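Local coordinates for putative tagatose-6-phosphate ketose/aldose isomerase (Escherichia coli, PDB 3C3J), which belongs to the sugar isomerase (SIS) family and carries two SIS domains, each built round a parallel beta sheet flanked by helices, at residues 226-231 against 269-274; 241-246 against 256-261. One frame throughout, in Å; residues are numbered along the deposited sequence.

Contact 1. Residues 226-231 against 269-274; sequences RIVYLG and KSLVDD
Arg226 and Val228 reach from a strand to Leu271, at the end of a short 3-10 segment, and to Asp273 in the loop after it. This is the second SIS domain, an alpha/beta fold. Strand 226-231 lies inside its parallel five-stranded sheet, between 255-259 and 276-281.

The polar part belongs to Arg226. Its chain is extended from CG to NE and carries the guanidinium out to the loop. Arg226 NH2 donates a hydrogen bond to the backbone O of Leu271 at 3.0 Å. That oxygen lies almost in the guanidinium plane, and the N-H...O angle is 147°. NH2 also bonds Gly252 O of the second subunit, so one nitrogen ties the loop to the dimer partner.

The ionic part is weaker. Asp273 OD2 sits over one face of the Arg226 guanidinium, 3.5 Å above its plane and displaced toward the rim. No N-H points at it. The pair is a long salt bridge of charges alone, with Arg226 NH2 3.7 Å from Asp273 OD2. The other carboxylate oxygen, OD1, is held by Thr276 OG1 and Glu275 N, which fixes the group at the start of the next strand.

The apolar part is one methyl pair. CG of Leu271, set between backbone N and carbonyl carbon (chi1 82°), brings Leu271 CD1 to 3.2 Å from Val228 CG2, tighter than a usual van der Waals contact.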
loop_
_atom_site.group_PDB
_atom_site.type_symbol
_atom_site.label_atom_id
_atom_site.label_comp_id
_atom_site.label_asym_id
_atom_site.label_seq_id
_atom_site.Cartn_x
_atom_site.Cartn_y
_atom_site.Cartn_z
ATOM N N ARG A 226 19.822 3.019 -5.798
ATOM C CA ARG A 226 18.386 2.745 -5.646
ATOM C C ARG A 226 18.148 1.299 -5.973
ATOM O O ARG A 226 18.767 0.746 -6.891
ATOM C CB ARG A 226 17.546 3.611 -6.577
ATOM C CG ARG A 226 17.766 5.111 -6.379
ATOM C CD ARG A 226 16.937 5.945 -7.333
ATOM N NE ARG A 226 16.994 7.369 -6.991
ATOM C CZ ARG A 226 16.353 8.339 -7.655
ATOM N NH1 ARG A 226 16.474 9.596 -7.259
ATOM N NH2 ARG A 226 15.593 8.056 -8.703
ATOM N N ILE A 227 17.253 0.691 -5.207
ATOM C CA ILE A 227 16.766 -0.626 -5.524
ATOM C C ILE A 227 15.247 -0.605 -5.570
ATOM O O ILE A 227 14.601 0.032 -4.737
ATOM C CB ILE A 227 17.294 -1.710 -4.540
ATOM C CG1 ILE A 227 16.805 -3.093 -4.969
ATOM C CG2 ILE A 227 16.910 -1.419 -3.112
ATOM C CD1 ILE A 227 17.579 -4.231 -4.338
ATOM N N VAL A 228 14.695 -1.273 -6.578
ATOM C CA VAL A 228 13.265 -1.404 -6.725
ATOM C C VAL A 228 12.929 -2.875 -6.848
ATOM O O VAL A 228 13.470 -3.572 -7.726
ATOM C CB VAL A 228 12.695 -0.704 -7.979
ATOM C CG1 VAL A 228 11.106 -0.764 -7.919
ATOM C CG2 VAL A 228 13.217 0.702 -8.095
ATOM N N TYR A 229 12.030 -3.337 -5.978
ATOM C CA TYR A 229 11.458 -4.680 -6.115
ATOM C C TYR A 229 10.054 -4.605 -6.668
ATOM O O TYR A 229 9.246 -3.789 -6.196
ATOM C CB TYR A 229 11.429 -5.400 -4.757
ATOM C CG TYR A 229 12.780 -5.841 -4.230
ATOM C CD1 TYR A 229 13.327 -7.074 -4.595
ATOM C CD2 TYR A 229 13.464 -5.072 -3.299
ATOM C CE1 TYR A 229 14.548 -7.509 -4.077
ATOM C CE2 TYR A 229 14.673 -5.485 -2.776
ATOM C CZ TYR A 229 15.215 -6.712 -3.167
ATOM O OH TYR A 229 16.409 -7.126 -2.636
ATOM N N LEU A 230 9.745 -5.483 -7.623
ATOM C CA LEU A 230 8.430 -5.530 -8.290
ATOM C C LEU A 230 7.815 -6.919 -8.205
ATOM O O LEU A 230 8.495 -7.935 -8.407
ATOM C CB LEU A 230 8.538 -5.109 -9.765
ATOM C CG LEU A 230 9.171 -3.753 -10.107
ATOM C CD1 LEU A 230 9.346 -3.534 -11.622
ATOM C CD2 LEU A 230 8.342 -2.621 -9.492
ATOM N N GLY A 231 6.532 -6.969 -7.856
ATOM C CA GLY A 231 5.782 -8.227 -7.813
ATOM C C GLY A 231 4.298 -7.956 -7.976
ATOM O O GLY A 231 3.795 -6.964 -7.458
ATOM N N LYS A 269 8.009 4.491 -12.533
ATOM C CA LYS A 269 9.098 4.109 -13.419
ATOM C C LYS A 269 10.133 5.230 -13.590
ATOM O O LYS A 269 11.305 4.985 -13.873
ATOM C CB LYS A 269 8.515 3.733 -14.769
ATOM C CG LYS A 269 9.438 2.960 -15.622
ATOM C CD LYS A 269 8.823 2.772 -17.010
ATOM C CE LYS A 269 9.895 2.342 -17.986
ATOM N NZ LYS A 269 9.428 2.300 -19.399
ATOM N N SER A 270 9.690 6.462 -13.382
ATOM C CA SER A 270 10.566 7.618 -13.462
ATOM C C SER A 270 11.709 7.536 -12.473
ATOM O O SER A 270 12.737 8.163 -12.668
ATOM C CB SER A 270 9.782 8.906 -13.223
ATOM O OG SER A 270 9.182 8.861 -11.959
ATOM N N LEU A 271 11.545 6.754 -11.413
ATOM C CA LEU A 271 12.651 6.573 -10.492
ATOM C C LEU A 271 13.838 5.763 -11.073
ATOM O O LEU A 271 14.946 5.823 -10.551
ATOM C CB LEU A 271 12.136 6.038 -9.150
ATOM C CG LEU A 271 11.885 4.563 -9.005
ATOM C CD1 LEU A 271 13.199 3.893 -8.689
ATOM C CD2 LEU A 271 10.809 4.305 -7.910
ATOM N N VAL A 272 13.621 5.007 -12.142
ATOM C CA VAL A 272 14.698 4.200 -12.697
ATOM C C VAL A 272 15.786 5.085 -13.339
ATOM O O VAL A 272 15.532 5.837 -14.275
ATOM C CB VAL A 272 14.184 3.174 -13.722
ATOM C CG1 VAL A 272 15.341 2.373 -14.307
ATOM C CG2 VAL A 272 13.160 2.231 -13.082
ATOM N N ASP A 273 16.986 5.017 -12.786
ATOM C CA ASP A 273 18.133 5.719 -13.364
ATOM C C ASP A 273 19.293 4.736 -13.520
ATOM O O ASP A 273 19.143 3.531 -13.249
ATOM C CB ASP A 273 18.510 6.951 -12.525
ATOM C CG ASP A 273 18.990 6.614 -11.101
ATOM O OD1 ASP A 273 19.479 5.501 -10.825
ATOM O OD2 ASP A 273 18.905 7.503 -10.231
ATOM N N ASP A 274 20.450 5.237 -13.961
ATOM C CA ASP A 274 21.588 4.359 -14.238
ATOM C C ASP A 274 22.360 3.916 -12.981
ATOM O O ASP A 274 23.410 3.295 -13.091
ATOM C CB ASP A 274 22.530 4.966 -15.308
ATOM C CG ASP A 274 23.257 6.219 -14.840
ATOM O OD1 ASP A 274 23.170 6.580 -13.646
ATOM O OD2 ASP A 274 23.938 6.857 -15.695
#

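Contact 2. Residues 241-246 against 256-261; sequences ESALKV and AFYDSP
Ala243 and Ala256 meet methyl to methyl, with their CB atoms 3.8 Å apart. Ala243 CB also lies 3.6 Å from the backbone O of Phe257. It approaches the Tyr258 ring obliquely, with Ala243 CB 4.4 Å from Tyr258 CD2. Ala256 CB in turn lies 3.2 Å from the backbone O of Ala243, so it packs against the helix backbone itself.

These elements are the helix and second strand of a beta-alpha-beta crossover that starts with strand 226-231. Strand 255-259 is the outermost strand of the sheet in this chain. The segments 241-246 and 256-259 run antiparallel, 177° between their directions. The two small residues fit the close spacing, with the segment axes 7.1 Å apart.

Val246, one turn on from Ala243, adds a second contact. Its side chain starts at Val246 CB, 4.0 Å from Ala256 CB. At the tip, Val246 CG1, anti to the backbone N (chi1 161°), lies 3.9 Å from the same Ala256 CB. Phe257 points away from the helix, and its ring meets Phe257 of the second subunit with the planes nearly parallel. On the helix, Lys245 NZ forms a salt bridge with Glu241 OE2 at 2.6 Å, and Glu241 OE1 bonds Thr63 OG1.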
loop_
_atom_site.group_PDB
_atom_site.type_symbol
_atom_site.label_atom_id
_atom_site.label_comp_id
_atom_site.label_asym_id
_atom_site.label_seq_id
_atom_site.Cartn_x
_atom_site.Cartn_y
_atom_site.Cartn_z
ATOM N N GLU A 241 8.425 -5.995 1.645
ATOM C CA GLU A 241 9.321 -6.540 2.678
ATOM C C GLU A 241 10.794 -6.528 2.238
ATOM O O GLU A 241 11.694 -6.217 3.037
ATOM C CB GLU A 241 8.883 -7.974 3.007
ATOM C CG GLU A 241 9.790 -8.789 3.942
ATOM C CD GLU A 241 10.245 -8.057 5.209
ATOM O OE1 GLU A 241 9.643 -7.014 5.592
ATOM O OE2 GLU A 241 11.205 -8.563 5.838
ATOM N N SER A 242 11.029 -6.923 0.985
ATOM C CA SER A 242 12.355 -6.927 0.394
ATOM C C SER A 242 12.959 -5.533 0.391
ATOM O O SER A 242 14.120 -5.354 0.760
ATOM C CB SER A 242 12.303 -7.497 -1.020
ATOM O OG SER A 242 11.896 -8.846 -1.013
ATOM N N ALA A 243 12.168 -4.545 -0.004
ATOM C CA ALA A 243 12.631 -3.160 -0.014
ATOM C C ALA A 243 12.952 -2.711 1.418
ATOM O O ALA A 243 13.984 -2.113 1.648
ATOM C CB ALA A 243 11.603 -2.251 -0.688
ATOM N N LEU A 244 12.073 -3.011 2.382
ATOM C CA LEU A 244 12.300 -2.554 3.748
ATOM C C LEU A 244 13.585 -3.173 4.345
ATOM O O LEU A 244 14.331 -2.496 5.065
ATOM C CB LEU A 244 11.101 -2.876 4.635
ATOM C CG LEU A 244 11.234 -2.327 6.057
ATOM C CD1 LEU A 244 11.489 -0.805 6.043
ATOM C CD2 LEU A 244 10.000 -2.715 6.872
ATOM N N LYS A 245 13.847 -4.443 4.052
ATOM C CA LYS A 245 15.069 -5.089 4.534
ATOM C C LYS A 245 16.335 -4.345 4.096
ATOM O O LYS A 245 17.219 -4.108 4.914
ATOM C CB LYS A 245 15.162 -6.550 4.077
ATOM C CG LYS A 245 14.375 -7.510 4.911
ATOM C CD LYS A 245 15.001 -7.632 6.264
ATOM C CE LYS A 245 14.033 -8.176 7.255
ATOM N NZ LYS A 245 12.816 -7.338 7.524
ATOM N N VAL A 246 16.400 -3.985 2.816
ATOM C CA VAL A 246 17.527 -3.214 2.246
ATOM C C VAL A 246 17.695 -1.900 2.951
ATOM O O VAL A 246 18.800 -1.471 3.297
ATOM C CB VAL A 246 17.227 -2.805 0.769
ATOM C CG1 VAL A 246 18.152 -1.627 0.302
ATOM C CG2 VAL A 246 17.330 -3.982 -0.103
ATOM N N ALA A 256 15.278 2.325 -1.241
ATOM C CA ALA A 256 14.533 1.149 -1.712
ATOM C C ALA A 256 13.052 1.458 -1.947
ATOM O O ALA A 256 12.420 2.191 -1.183
ATOM C CB ALA A 256 14.715 -0.050 -0.753
ATOM N N PHE A 257 12.526 0.885 -3.026
ATOM C CA PHE A 257 11.166 1.134 -3.518
ATOM C C PHE A 257 10.525 -0.196 -3.851
ATOM O O PHE A 257 11.207 -1.191 -4.087
ATOM C CB PHE A 257 11.193 2.005 -4.774
ATOM C CG PHE A 257 11.976 3.255 -4.621
ATOM C CD1 PHE A 257 11.379 4.424 -4.177
ATOM C CD2 PHE A 257 13.340 3.269 -4.902
ATOM C CE1 PHE A 257 12.121 5.591 -4.011
ATOM C CE2 PHE A 257 14.093 4.436 -4.736
ATOM C CZ PHE A 257 13.480 5.588 -4.296
ATOM N N TYR A 258 9.204 -0.218 -3.867
ATOM C CA TYR A 258 8.449 -1.403 -4.299
ATOM C C TYR A 258 7.251 -0.986 -5.131
ATOM O O TYR A 258 6.736 0.127 -4.988
ATOM C CB TYR A 258 7.945 -2.200 -3.090
ATOM C CG TYR A 258 7.068 -1.379 -2.185
ATOM C CD1 TYR A 258 5.671 -1.413 -2.299
ATOM C CD2 TYR A 258 7.626 -0.536 -1.233
ATOM C CE1 TYR A 258 4.864 -0.624 -1.473
ATOM C CE2 TYR A 258 6.814 0.271 -0.410
ATOM C CZ TYR A 258 5.439 0.208 -0.533
ATOM O OH TYR A 258 4.632 0.991 0.286
ATOM N N ASP A 259 6.757 -1.908 -5.928
ATOM C CA ASP A 259 5.517 -1.713 -6.679
ATOM C C ASP A 259 5.119 -3.013 -7.334
ATOM O O ASP A 259 5.802 -4.026 -7.190
ATOM C CB ASP A 259 5.669 -0.631 -7.756
ATOM C CG ASP A 259 4.402 0.239 -7.932
ATOM O OD1 ASP A 259 3.249 -0.262 -7.937
ATOM O OD2 ASP A 259 4.578 1.459 -8.117
ATOM N N SER A 260 3.997 -2.985 -8.038
ATOM C CA SER A 260 3.640 -4.072 -8.926
ATOM C C SER A 260 4.190 -3.721 -10.310
ATOM O O SER A 260 4.379 -2.554 -10.613
ATOM C CB SER A 260 2.138 -4.254 -9.012
ATOM O OG SER A 260 1.553 -3.134 -9.608
ATOM N N PRO A 261 4.510 -4.732 -11.122
ATOM C CA PRO A 261 4.933 -4.465 -12.499
ATOM C C PRO A 261 3.998 -3.539 -13.292
ATOM O O PRO A 261 4.488 -2.601 -13.933
ATOM C CB PRO A 261 5.012 -5.874 -13.111
ATOM C CG PRO A 261 5.389 -6.731 -11.959
ATOM C CD PRO A 261 4.640 -6.153 -10.772
#

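How the contacts relate
Both contacts are largely buried in the second SIS domain, with centres about 9 Å apart. They share one sheet, where strands 226-231 and 255-259 are neighbours. Ile227 O to Phe257 N and Tyr229 N to Phe257 O are probable hydrogen bonds joining them. Contact 2 is nested in the chain between the segments of contact 1. Their chemistry differs. Contact 1 holds a 3-10 turn and loop to an inner strand and is mixed, with a charged end at partly exposed Asp273. Contact 2 packs a helix on the outermost strand of the sheet in this chain and is mainly apolar. Both touch the second subunit, contact 1 through a hydrogen bond and packing, contact 2 through aromatic rings and packing.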